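Local structure of periplasmic binding protein/LacI transcriptional regulator (Clostridium phytofermentans, 3BRS) at residues Lys133-Phe139 with Ile191-Leu197; Leu70-Ala74 with Asp97-Lys101; Met31-Tyr36 with Tyr251-Glu255. The protein probably binds a sugar outside the cell membrane and hands it to a transporter, as periplasmic binding proteins of the LacI-related family do. One frame throughout, in Å; residues are numbered along the deposited sequence.

Contact 1 of 3, residues Lys133-Phe139 with Ile191-Leu197; sequences KIGVISF and ISVMVGL
Strands 133-138 and 191-196 run parallel, their axes 4.6 Å apart at closest approach and 18° askew, with Gly-135 and Ile-137 of the first strand bonded to both neighbours of the residues facing them. Gly-135 N gives its hydrogen to Val-193 O at 2.9 Å, and Gly-135 O accepts from Val-195 N at 2.7 Å. Ile-137 repeats the pattern, its N on Val-195 O and its O receiving Leu-197 N at 2.9 Å. These are adjacent inner strands of the C-terminal lobe's Rossmann-like alpha/beta sheet, in which beta-branched residues suit the extended backbone and the buried faces. On one face Ile-134 CG2 meets Val-195 CG2 at 3.9 Å, beside Val-136, with Leu-157 of helix 144-157 against Ile-134. The other face carries Met-194, whose chain, bent at chi2 and chi3 (-81° and -37°), folds its sulfur over Gly-135 and lays CE against Ile-137 CG1 at 3.6 Å. A glycine here lets the sulfur lie close above the backbone; helix 174-187 covers this face through Leu-184. At the C-terminal end, Leu-197 CB lies at the edge of the Phe-139 ring, in its plane, 3.8 Å from CE1, while Arg-149 bonds to Leu-197 O.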
ATOM      1  N   LYS A 133      16.993 -18.497   5.735  1.00 32.63           N
ATOM      2  CA  LYS A 133      17.165 -17.322   4.896  1.00 31.37           C
ATOM      3  C   LYS A 133      15.741 -16.857   4.571  1.00 31.25           C
ATOM      4  O   LYS A 133      14.794 -17.370   5.146  1.00 32.95           O
ATOM      5  CB  LYS A 133      18.022 -17.552   3.632  1.00 29.28           C
ATOM      6  CG  LYS A 133      19.380 -18.196   3.928  1.00 58.31           C
ATOM      7  CD  LYS A 133      20.418 -17.207   4.449  1.00 46.03           C
ATOM      8  CE  LYS A 133      21.726 -17.214   3.572  1.00 59.69           C
ATOM      9  NZ  LYS A 133      21.575 -16.586   2.200  1.00 49.63           N
ATOM     10  N   ILE A 134      15.616 -15.867   3.716  1.00 29.45           N
ATOM     11  CA  ILE A 134      14.400 -15.067   3.691  1.00 26.79           C
ATOM     12  C   ILE A 134      14.048 -14.826   2.261  1.00 25.77           C
ATOM     13  O   ILE A 134      14.923 -14.405   1.467  1.00 32.61           O
ATOM     14  CB  ILE A 134      14.583 -13.627   4.452  1.00 25.93           C
ATOM     15  CG1 ILE A 134      14.751 -13.795   5.970  1.00 25.29           C
ATOM     16  CG2 ILE A 134      13.424 -12.649   4.154  1.00 29.21           C
ATOM     17  CD1 ILE A 134      15.561 -12.621   6.566  1.00 23.97           C
ATOM     18  N   GLY A 135      12.784 -15.053   1.882  1.00 22.20           N
ATOM     19  CA  GLY A 135      12.421 -14.603   0.530  1.00 18.91           C
ATOM     20  C   GLY A 135      11.393 -13.514   0.639  1.00 22.76           C
ATOM     21  O   GLY A 135      10.496 -13.556   1.506  1.00 22.20           O
ATOM     22  N   VAL A 136      11.488 -12.539  -0.259  1.00 23.65           N
ATOM     23  CA  VAL A 136      10.482 -11.469  -0.281  1.00 23.50           C
ATOM     24  C   VAL A 136       9.652 -11.370  -1.560  1.00 24.33           C
ATOM     25  O   VAL A 136      10.170 -11.337  -2.698  1.00 23.94           O
ATOM     26  CB  VAL A 136      11.127 -10.098  -0.098  1.00 21.76           C
ATOM     27  CG1 VAL A 136      10.130  -8.956   0.115  1.00 26.25           C
ATOM     28  CG2 VAL A 136      12.134 -10.131   1.042  1.00 17.30           C
ATOM     29  N   ILE A 137       8.351 -11.288  -1.369  1.00 24.98           N
ATOM     30  CA  ILE A 137       7.440 -10.933  -2.460  1.00 25.68           C
ATOM     31  C   ILE A 137       6.938  -9.502  -2.204  1.00 25.74           C
ATOM     32  O   ILE A 137       6.130  -9.192  -1.204  1.00 24.42           O
ATOM     33  CB  ILE A 137       6.222 -11.870  -2.616  1.00 29.77           C
ATOM     34  CG1 ILE A 137       6.605 -13.341  -2.736  1.00 26.80           C
ATOM     35  CG2 ILE A 137       5.402 -11.425  -3.917  1.00 23.39           C
ATOM     36  CD1 ILE A 137       7.745 -13.606  -3.856  1.00 34.25           C
ATOM     37  N   SER A 138       7.413  -8.640  -3.102  1.00 25.23           N
ATOM     38  CA  SER A 138       6.947  -7.268  -3.201  1.00 27.37           C
ATOM     39  C   SER A 138       5.903  -7.138  -4.297  1.00 30.33           C
ATOM     40  O   SER A 138       5.530  -8.116  -4.983  1.00 31.41           O
ATOM     41  CB  SER A 138       8.082  -6.290  -3.395  1.00 25.54           C
ATOM     42  OG  SER A 138       7.603  -4.994  -3.048  1.00 30.12           O
ATOM     43  N   PHE A 139       5.393  -5.925  -4.412  1.00 29.29           N
ATOM     44  CA  PHE A 139       4.353  -5.600  -5.323  1.00 25.38           C
ATOM     45  C   PHE A 139       4.891  -4.658  -6.447  1.00 28.33           C
ATOM     46  O   PHE A 139       5.581  -5.122  -7.390  1.00 30.03           O
ATOM     47  CB  PHE A 139       3.102  -5.081  -4.599  1.00 23.64           C
ATOM     48  CG  PHE A 139       3.298  -3.959  -3.573  1.00 22.13           C
ATOM     49  CD1 PHE A 139       3.919  -4.219  -2.327  1.00 29.28           C
ATOM     50  CD2 PHE A 139       2.676  -2.732  -3.745  1.00 29.20           C
ATOM     51  CE1 PHE A 139       4.067  -3.206  -1.300  1.00 27.45           C
ATOM     52  CE2 PHE A 139       2.759  -1.702  -2.752  1.00 24.31           C
ATOM     53  CZ  PHE A 139       3.447  -1.943  -1.476  1.00 26.12           C
ATOM     54  N   ILE A 191      15.286 -21.055   2.290  1.00 32.31           N
ATOM     55  CA  ILE A 191      14.334 -20.032   2.792  1.00 29.68           C
ATOM     56  C   ILE A 191      13.359 -20.674   3.826  1.00 30.02           C
ATOM     57  O   ILE A 191      12.684 -21.633   3.550  1.00 32.34           O
ATOM     58  CB  ILE A 191      13.569 -19.389   1.620  1.00 30.44           C
ATOM     59  CG1 ILE A 191      14.449 -18.375   0.827  1.00 30.80           C
ATOM     60  CG2 ILE A 191      12.268 -18.806   2.074  1.00 24.62           C
ATOM     61  CD1 ILE A 191      13.893 -18.038  -0.562  1.00 28.27           C
ATOM     62  N   SER A 192      13.284 -20.133   5.021  1.00 29.88           N
ATOM     63  CA  SER A 192      12.449 -20.645   6.070  1.00 29.55           C
ATOM     64  C   SER A 192      11.405 -19.579   6.452  1.00 30.74           C
ATOM     65  O   SER A 192      10.571 -19.825   7.336  1.00 30.97           O
ATOM     66  CB  SER A 192      13.327 -20.856   7.296  1.00 31.47           C
ATOM     67  OG  SER A 192      13.881 -19.587   7.673  1.00 35.54           O
ATOM     68  N   VAL A 193      11.502 -18.386   5.843  1.00 29.26           N
ATOM     69  CA  VAL A 193      10.570 -17.268   6.083  1.00 26.13           C
ATOM     70  C   VAL A 193      10.349 -16.581   4.755  1.00 25.39           C
ATOM     71  O   VAL A 193      11.304 -16.123   4.123  1.00 27.56           O
ATOM     72  CB  VAL A 193      11.086 -16.166   7.095  1.00 27.47           C
ATOM     73  CG1 VAL A 193       9.941 -15.245   7.460  1.00 26.78           C
ATOM     74  CG2 VAL A 193      11.578 -16.718   8.432  1.00 26.81           C
ATOM     75  N   MET A 194       9.094 -16.541   4.336  1.00 25.65           N
ATOM     76  CA  MET A 194       8.648 -15.664   3.286  1.00 26.89           C
ATOM     77  C   MET A 194       8.003 -14.340   3.769  1.00 27.85           C
ATOM     78  O   MET A 194       7.204 -14.286   4.751  1.00 26.39           O
ATOM     79  CB  MET A 194       7.704 -16.435   2.331  1.00 25.97           C
ATOM     80  CG  MET A 194       8.463 -17.513   1.558  1.00 20.72           C
ATOM     81  SD  MET A 194       9.425 -16.902   0.054  1.00 24.59           S
ATOM     82  CE  MET A 194       8.430 -15.659  -0.663  1.00 25.88           C
ATOM     83  N   VAL A 195       8.366 -13.241   3.094  1.00 27.84           N
ATOM     84  CA  VAL A 195       7.712 -11.931   3.434  1.00 29.14           C
ATOM     85  C   VAL A 195       6.849 -11.426   2.293  1.00 30.72           C
ATOM     86  O   VAL A 195       7.328 -11.278   1.164  1.00 34.47           O
ATOM     87  CB  VAL A 195       8.781 -10.888   3.791  1.00 27.58           C
ATOM     88  CG1 VAL A 195       8.152  -9.621   4.313  1.00 21.77           C
ATOM     89  CG2 VAL A 195       9.722 -11.467   4.825  1.00 25.93           C
ATOM     90  N   GLY A 196       5.577 -11.162   2.533  1.00 28.80           N
ATOM     91  CA  GLY A 196       4.718 -10.511   1.488  1.00 21.80           C
ATOM     92  C   GLY A 196       4.468  -9.088   1.939  1.00 24.21           C
ATOM     93  O   GLY A 196       3.979  -8.847   3.055  1.00 23.94           O
ATOM     94  N   LEU A 197       4.745  -8.103   1.065  1.00 25.78           N
ATOM     95  CA  LEU A 197       4.714  -6.658   1.475  1.00 27.33           C
ATOM     96  C   LEU A 197       3.309  -5.956   1.279  1.00 27.99           C
ATOM     97  O   LEU A 197       3.049  -4.793   1.635  1.00 31.35           O
ATOM     98  CB  LEU A 197       5.880  -5.890   0.775  1.00 26.67           C
ATOM     99  CG  LEU A 197       7.276  -6.225   1.401  1.00 18.80           C
ATOM    100  CD1 LEU A 197       8.316  -5.240   0.706  1.00 24.95           C
ATOM    101  CD2 LEU A 197       7.157  -6.118   2.956  1.00 19.43           C
TER

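Contact 2 of 3, residues Leu70-Ala74 with Asp97-Lys101; sequences LLAAA and DSGMK
Residues 70-74 are the last two residues of strand 68-71 and the loop after it, residues 97-101 the loop after strand 92-96, and the two backbones are joined by one direct bond: Ala-73 N donates to Ser-98 O at 3.0 Å, the nitrogen tilted 22° from the carbonyl plane. The closest CA atoms, those of Ala-72 and Ser-98, are 5.1 Å apart. Just beyond this bond a water holds the separating chains together. It donates to Ala-73 O and to Gly-99 O, each at 2.8 Å, and accepts a hydrogen from Ser-98 OG at 2.9 Å. With OG anti to the backbone N (chi1 -158°), the serine hydroxyl fills the water's acceptor side, so that the water's own two hydrogens go to the two carbonyls; OG also has a weak bond with Thr-145 N. The segments lie at the C-terminal ends of neighbouring parallel strands in the N-terminal lobe's Rossmann-like sheet, the edge at which proteins of this fold usually bind their ligands between the lobes. Alanine at 73 is small enough to lie against residues 97-101: its CB points at them, coming within 3.4 Å of Ser-98 O and 3.7 Å of Met-100 CG. From there the methionine turns at chi3 (-85°), and its CE approaches Leu-71 CD2 at 4.3 Å, a loose apolar touch suited to a long, flexible side chain. Thr-79 adds to the cover of Ala-73 and Met-100. The Gln-54 side chain, from helix 51-63, hydrogen-bonds to both Ala-72 O and Ala-74 N.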
ATOM      1  N   LEU A  70      -8.297  13.449  -4.651  1.00 30.21           N
ATOM      2  CA  LEU A  70      -7.511  12.624  -3.711  1.00 30.11           C
ATOM      3  C   LEU A  70      -6.773  11.558  -4.519  1.00 30.20           C
ATOM      4  O   LEU A  70      -7.412  10.875  -5.306  1.00 31.28           O
ATOM      5  CB  LEU A  70      -8.401  11.899  -2.676  1.00 28.68           C
ATOM      6  CG  LEU A  70      -9.283  12.816  -1.851  1.00 29.78           C
ATOM      7  CD1 LEU A  70     -10.512  13.224  -2.634  1.00 29.57           C
ATOM      8  CD2 LEU A  70      -9.660  11.984  -0.711  1.00 36.99           C
ATOM      9  N   LEU A  71      -5.474  11.329  -4.288  1.00 25.16           N
ATOM     10  CA  LEU A  71      -4.771  10.599  -5.283  1.00 23.36           C
ATOM     11  C   LEU A  71      -3.875   9.659  -4.588  1.00 26.67           C
ATOM     12  O   LEU A  71      -3.132  10.106  -3.708  1.00 29.13           O
ATOM     13  CB  LEU A  71      -3.962  11.569  -6.176  1.00 22.88           C
ATOM     14  CG  LEU A  71      -2.943  10.935  -7.110  1.00 30.98           C
ATOM     15  CD1 LEU A  71      -3.603   9.971  -8.150  1.00 29.04           C
ATOM     16  CD2 LEU A  71      -2.139  12.072  -7.790  1.00 25.35           C
ATOM     17  N   ALA A  72      -3.930   8.370  -4.970  1.00 26.30           N
ATOM     18  CA  ALA A  72      -2.918   7.381  -4.484  1.00 27.49           C
ATOM     19  C   ALA A  72      -2.006   7.212  -5.689  1.00 30.06           C
ATOM     20  O   ALA A  72      -2.455   6.783  -6.745  1.00 33.08           O
ATOM     21  CB  ALA A  72      -3.556   6.086  -4.010  1.00 19.81           C
ATOM     22  N   ALA A  73      -0.762   7.724  -5.575  1.00 29.00           N
ATOM     23  CA  ALA A  73       0.083   7.905  -6.773  1.00 25.95           C
ATOM     24  C   ALA A  73       0.591   6.543  -7.186  1.00 25.78           C
ATOM     25  O   ALA A  73       1.345   5.850  -6.454  1.00 26.09           O
ATOM     26  CB  ALA A  73       1.234   8.815  -6.440  1.00 26.83           C
ATOM     27  N   ALA A  74       0.331   6.164  -8.418  1.00 26.94           N
ATOM     28  CA  ALA A  74       0.848   4.844  -8.878  1.00 28.28           C
ATOM     29  C   ALA A  74       2.386   4.760  -8.886  1.00 31.56           C
ATOM     30  O   ALA A  74       2.963   3.713  -8.686  1.00 34.74           O
ATOM     31  CB  ALA A  74       0.256   4.450 -10.243  1.00 27.43           C
ATOM     32  N   ASP A  97      -2.499   7.166   0.964  1.00 35.96           N
ATOM     33  CA  ASP A  97      -1.712   5.919   0.813  1.00 32.49           C
ATOM     34  C   ASP A  97      -0.300   6.063   0.260  1.00 30.34           C
ATOM     35  O   ASP A  97       0.603   5.671   0.947  1.00 27.16           O
ATOM     36  CB  ASP A  97      -2.516   4.925  -0.014  1.00 34.84           C
ATOM     37  CG  ASP A  97      -1.759   3.623  -0.278  1.00 56.69           C
ATOM     38  OD1 ASP A  97      -1.300   3.013   0.677  1.00 41.05           O
ATOM     39  OD2 ASP A  97      -1.613   3.200  -1.422  1.00 42.83           O
ATOM     40  N   SER A  98      -0.071   6.685  -0.919  1.00 30.13           N
ATOM     41  CA  SER A  98       1.202   6.464  -1.632  1.00 30.77           C
ATOM     42  C   SER A  98       1.642   7.727  -2.255  1.00 32.49           C
ATOM     43  O   SER A  98       0.930   8.224  -3.118  1.00 32.47           O
ATOM     44  CB  SER A  98       1.085   5.420  -2.717  1.00 31.07           C
ATOM     45  OG  SER A  98       2.393   4.905  -2.998  1.00 31.07           O
ATOM     46  N   GLY A  99       2.760   8.285  -1.770  1.00 27.48           N
ATOM     47  CA  GLY A  99       3.182   9.634  -2.207  1.00 27.64           C
ATOM     48  C   GLY A  99       4.015   9.696  -3.487  1.00 28.35           C
ATOM     49  O   GLY A  99       4.365   8.649  -4.124  1.00 25.79           O
ATOM     50  N   MET A 100       4.299  10.935  -3.881  1.00 28.90           N
ATOM     51  CA  MET A 100       5.311  11.288  -4.899  1.00 30.57           C
ATOM     52  C   MET A 100       6.660  11.852  -4.263  1.00 35.73           C
ATOM     53  O   MET A 100       6.692  12.338  -3.153  1.00 34.42           O
ATOM     54  CB  MET A 100       4.730  12.299  -5.841  1.00 31.56           C
ATOM     55  CG  MET A 100       3.457  11.725  -6.595  1.00 25.68           C
ATOM     56  SD  MET A 100       2.546  12.890  -7.646  1.00 26.25           S
ATOM     57  CE  MET A 100       1.596  13.477  -6.294  1.00 32.93           C
ATOM     58  N   LYS A 101       7.737  11.768  -5.050  1.00 39.29           N
ATOM     59  CA  LYS A 101       9.031  12.313  -4.781  1.00 39.48           C
ATOM     60  C   LYS A 101       8.908  13.799  -4.826  1.00 38.36           C
ATOM     61  O   LYS A 101       9.687  14.480  -4.162  1.00 34.32           O
ATOM     62  CB  LYS A 101      10.010  11.910  -5.907  1.00 40.31           C
ATOM     63  CG  LYS A 101      11.509  12.168  -5.591  1.00 48.78           C
ATOM     64  CD  LYS A 101      12.340  12.085  -6.885  1.00 43.14           C
ATOM     65  CE  LYS A 101      11.551  12.646  -8.105  1.00 55.15           C
ATOM     66  NZ  LYS A 101      12.354  12.590  -9.404  1.00 59.38           N
TER
HETATM   67  O   HOH W   1       3.811   6.097  -5.213  1.00 32.68           O

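Contact 3 of 3, residues Met31-Tyr36 with Tyr251-Glu255; sequences MAAKEY and YLGVE
Tyr-251 swings its ring toward helix 20-36 because CG stands anti to the backbone N (chi1 -172°), while Tyr-36, its CG anti to the carbonyl carbon, carries its phenol across to Glu-255, whose chain is extended beyond CG. Tyr-36 OH donates at 2.7 Å to Glu-255 OE2, which accepts through its anti lone pair, the one turned away from the other oxygen. Ring and carboxylate planes stand 78° apart, and the carboxylate oxygen meets the tyrosine at its edge. A long aromatic side chain with a terminal hydroxyl suits this place, since it spans the space between helices and still ends on a polar atom. The Tyr-251 ring is a knob seated among Met-31, Ala-32, Glu-35 and Tyr-36. Ala-32 CB lies over one face in a CH-pi contact, 3.9 Å from the ring centroid, and Met-31 CG comes to the ring edge, 4.0 Å from CE2. The small alanine also lets the backbones draw near, Ala-32 CA to Tyr-251 CA being 5.2 Å, and its CB packs on Val-254 CB at 3.7 Å. Glu-35 CG lies 3.7 Å from Tyr-251 OH. In the N-terminal lobe helix 246-262, from late in the chain, thus lies beside helix 20-36, from near its start, the segments crossing at -37° with axes 8.7 Å apart. Phe-247 and Leu-258 extend the interface to Met-31 and Tyr-36, and Ile-38, in the loop before strand 39-42, packs on Ala-33 and Val-254.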
ATOM      1  N   MET A  31     -18.067   7.218   3.454  1.00 34.52           N
ATOM      2  CA  MET A  31     -18.703   7.579   4.734  1.00 37.65           C
ATOM      3  C   MET A  31     -18.478   9.050   5.153  1.00 35.91           C
ATOM      4  O   MET A  31     -19.414   9.781   5.506  1.00 33.92           O
ATOM      5  CB  MET A  31     -18.217   6.693   5.858  1.00 41.72           C
ATOM      6  CG  MET A  31     -18.756   7.161   7.194  1.00 61.92           C
ATOM      7  SD  MET A  31     -20.209   6.200   7.523  1.00 56.46           S
ATOM      8  CE  MET A  31     -19.574   5.180   8.860  1.00 60.19           C
ATOM      9  N   ALA A  32     -17.241   9.493   5.124  1.00 35.64           N
ATOM     10  CA  ALA A  32     -17.013  10.948   5.210  1.00 35.39           C
ATOM     11  C   ALA A  32     -17.891  11.815   4.227  1.00 36.66           C
ATOM     12  O   ALA A  32     -18.480  12.809   4.667  1.00 36.12           O
ATOM     13  CB  ALA A  32     -15.530  11.298   5.096  1.00 33.95           C
ATOM     14  N   ALA A  33     -17.964  11.476   2.927  1.00 36.40           N
ATOM     15  CA  ALA A  33     -18.777  12.267   1.954  1.00 35.57           C
ATOM     16  C   ALA A  33     -20.240  12.300   2.320  1.00 37.25           C
ATOM     17  O   ALA A  33     -20.963  13.283   2.030  1.00 38.27           O
ATOM     18  CB  ALA A  33     -18.654  11.711   0.509  1.00 34.00           C
ATOM     19  N   LYS A  34     -20.696  11.164   2.830  1.00 37.30           N
ATOM     20  CA  LYS A  34     -22.047  11.031   3.389  1.00 37.76           C
ATOM     21  C   LYS A  34     -22.175  12.005   4.555  1.00 37.76           C
ATOM     22  O   LYS A  34     -23.089  12.800   4.616  1.00 38.27           O
ATOM     23  CB  LYS A  34     -22.291   9.577   3.846  1.00 37.11           C
ATOM     24  CG  LYS A  34     -23.465   9.333   4.827  1.00 35.97           C
ATOM     25  CD  LYS A  34     -23.894   7.862   4.697  1.00 44.73           C
ATOM     26  CE  LYS A  34     -24.871   7.432   5.774  1.00 46.30           C
ATOM     27  NZ  LYS A  34     -25.764   6.341   5.233  1.00 53.28           N
ATOM     28  N   GLU A  35     -21.227  11.945   5.474  1.00 39.38           N
ATOM     29  CA  GLU A  35     -21.347  12.641   6.763  1.00 41.26           C
ATOM     30  C   GLU A  35     -21.273  14.134   6.552  1.00 41.11           C
ATOM     31  O   GLU A  35     -21.878  14.907   7.294  1.00 40.15           O
ATOM     32  CB  GLU A  35     -20.225  12.147   7.690  1.00 43.77           C
ATOM     33  CG  GLU A  35     -19.644  13.153   8.699  1.00 90.09           C
ATOM     34  CD  GLU A  35     -20.449  13.276   9.991  1.00 65.10           C
ATOM     35  OE1 GLU A  35     -21.444  12.514  10.172  1.00 94.11           O
ATOM     36  OE2 GLU A  35     -20.084  14.150  10.827  1.00 92.31           O
ATOM     37  N   TYR A  36     -20.502  14.536   5.538  1.00 41.14           N
ATOM     38  CA  TYR A  36     -20.312  15.939   5.213  1.00 42.32           C
ATOM     39  C   TYR A  36     -21.082  16.461   3.977  1.00 42.83           C
ATOM     40  O   TYR A  36     -20.909  17.623   3.598  1.00 41.08           O
ATOM     41  CB  TYR A  36     -18.834  16.242   5.113  1.00 43.03           C
ATOM     42  CG  TYR A  36     -18.093  16.074   6.435  1.00 45.71           C
ATOM     43  CD1 TYR A  36     -17.411  14.901   6.727  1.00 45.72           C
ATOM     44  CD2 TYR A  36     -18.064  17.100   7.393  1.00 44.61           C
ATOM     45  CE1 TYR A  36     -16.720  14.750   7.935  1.00 41.03           C
ATOM     46  CE2 TYR A  36     -17.372  16.948   8.597  1.00 41.91           C
ATOM     47  CZ  TYR A  36     -16.702  15.780   8.841  1.00 41.75           C
ATOM     48  OH  TYR A  36     -16.011  15.611  10.012  1.00 53.06           O
ATOM     49  N   TYR A 251     -11.437   8.186   5.082  1.00 28.90           N
ATOM     50  CA  TYR A 251     -12.225   9.048   5.863  1.00 30.35           C
ATOM     51  C   TYR A 251     -11.503  10.415   6.024  1.00 31.19           C
ATOM     52  O   TYR A 251     -12.011  11.476   5.621  1.00 31.81           O
ATOM     53  CB  TYR A 251     -12.607   8.314   7.212  1.00 30.87           C
ATOM     54  CG  TYR A 251     -13.601   9.115   7.996  1.00 36.24           C
ATOM     55  CD1 TYR A 251     -13.224  10.249   8.698  1.00 36.68           C
ATOM     56  CD2 TYR A 251     -14.951   8.782   7.953  1.00 39.00           C
ATOM     57  CE1 TYR A 251     -14.189  11.061   9.359  1.00 40.15           C
ATOM     58  CE2 TYR A 251     -15.932   9.565   8.591  1.00 44.49           C
ATOM     59  CZ  TYR A 251     -15.557  10.689   9.294  1.00 40.22           C
ATOM     60  OH  TYR A 251     -16.574  11.394   9.919  1.00 49.52           O
ATOM     61  N   LEU A 252     -10.302  10.381   6.578  1.00 31.10           N
ATOM     62  CA  LEU A 252      -9.542  11.574   6.863  1.00 33.82           C
ATOM     63  C   LEU A 252      -9.217  12.361   5.608  1.00 36.68           C
ATOM     64  O   LEU A 252      -9.151  13.586   5.655  1.00 39.08           O
ATOM     65  CB  LEU A 252      -8.199  11.233   7.592  1.00 34.32           C
ATOM     66  CG  LEU A 252      -8.272  10.392   8.901  1.00 37.66           C
ATOM     67  CD1 LEU A 252      -6.877  10.044   9.529  1.00 36.36           C
ATOM     68  CD2 LEU A 252      -9.217  10.949   9.973  1.00 38.25           C
ATOM     69  N   GLY A 253      -8.951  11.684   4.489  1.00 34.52           N
ATOM     70  CA  GLY A 253      -8.501  12.386   3.273  1.00 32.19           C
ATOM     71  C   GLY A 253      -9.657  13.349   2.954  1.00 32.21           C
ATOM     72  O   GLY A 253      -9.479  14.555   2.699  1.00 31.18           O
ATOM     73  N   VAL A 254     -10.852  12.810   2.983  1.00 30.79           N
ATOM     74  CA  VAL A 254     -12.050  13.644   2.686  1.00 31.85           C
ATOM     75  C   VAL A 254     -12.256  14.764   3.708  1.00 35.56           C
ATOM     76  O   VAL A 254     -12.147  15.969   3.386  1.00 37.61           O
ATOM     77  CB  VAL A 254     -13.362  12.809   2.500  1.00 28.46           C
ATOM     78  CG1 VAL A 254     -14.573  13.756   2.221  1.00 35.53           C
ATOM     79  CG2 VAL A 254     -13.193  11.867   1.314  1.00 35.51           C
ATOM     80  N   GLU A 255     -12.588  14.369   4.930  1.00 36.76           N
ATOM     81  CA  GLU A 255     -12.735  15.297   6.022  1.00 35.58           C
ATOM     82  C   GLU A 255     -11.721  16.465   6.030  1.00 35.21           C
ATOM     83  O   GLU A 255     -12.119  17.596   6.156  1.00 38.09           O
ATOM     84  CB  GLU A 255     -12.676  14.503   7.322  1.00 37.21           C
ATOM     85  CG  GLU A 255     -12.930  15.298   8.534  1.00 44.55           C
ATOM     86  CD  GLU A 255     -12.768  14.436   9.742  1.00 52.10           C
ATOM     87  OE1 GLU A 255     -11.609  13.997   9.978  1.00 55.57           O
ATOM     88  OE2 GLU A 255     -13.781  14.171  10.431  1.00 44.48           O
TER

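How the contacts relate
Contacts 2 and 3 belong to the N-terminal lobe and contact 1 to the other, with the centres of contacts 1 and 2 about 25 Å apart on opposite sides of the chain's centre. Contacts 2 and 3, about 19 Å between centres, touch where Leu-70 CD2 meets Gly-253 C at 3.9 Å, so that helix 246-262 packs against strand 68-71 through Leu-70. Along the chain contact 2 closes before contact 1 opens, and both fall between the two segments of contact 3. Helix 246-262, coming after all but the last strand of the second lobe's sheet, thus returns to the first lobe: the chain crosses between lobes more than once, as in two-lobed periplasmic binding proteins that close on their ligand.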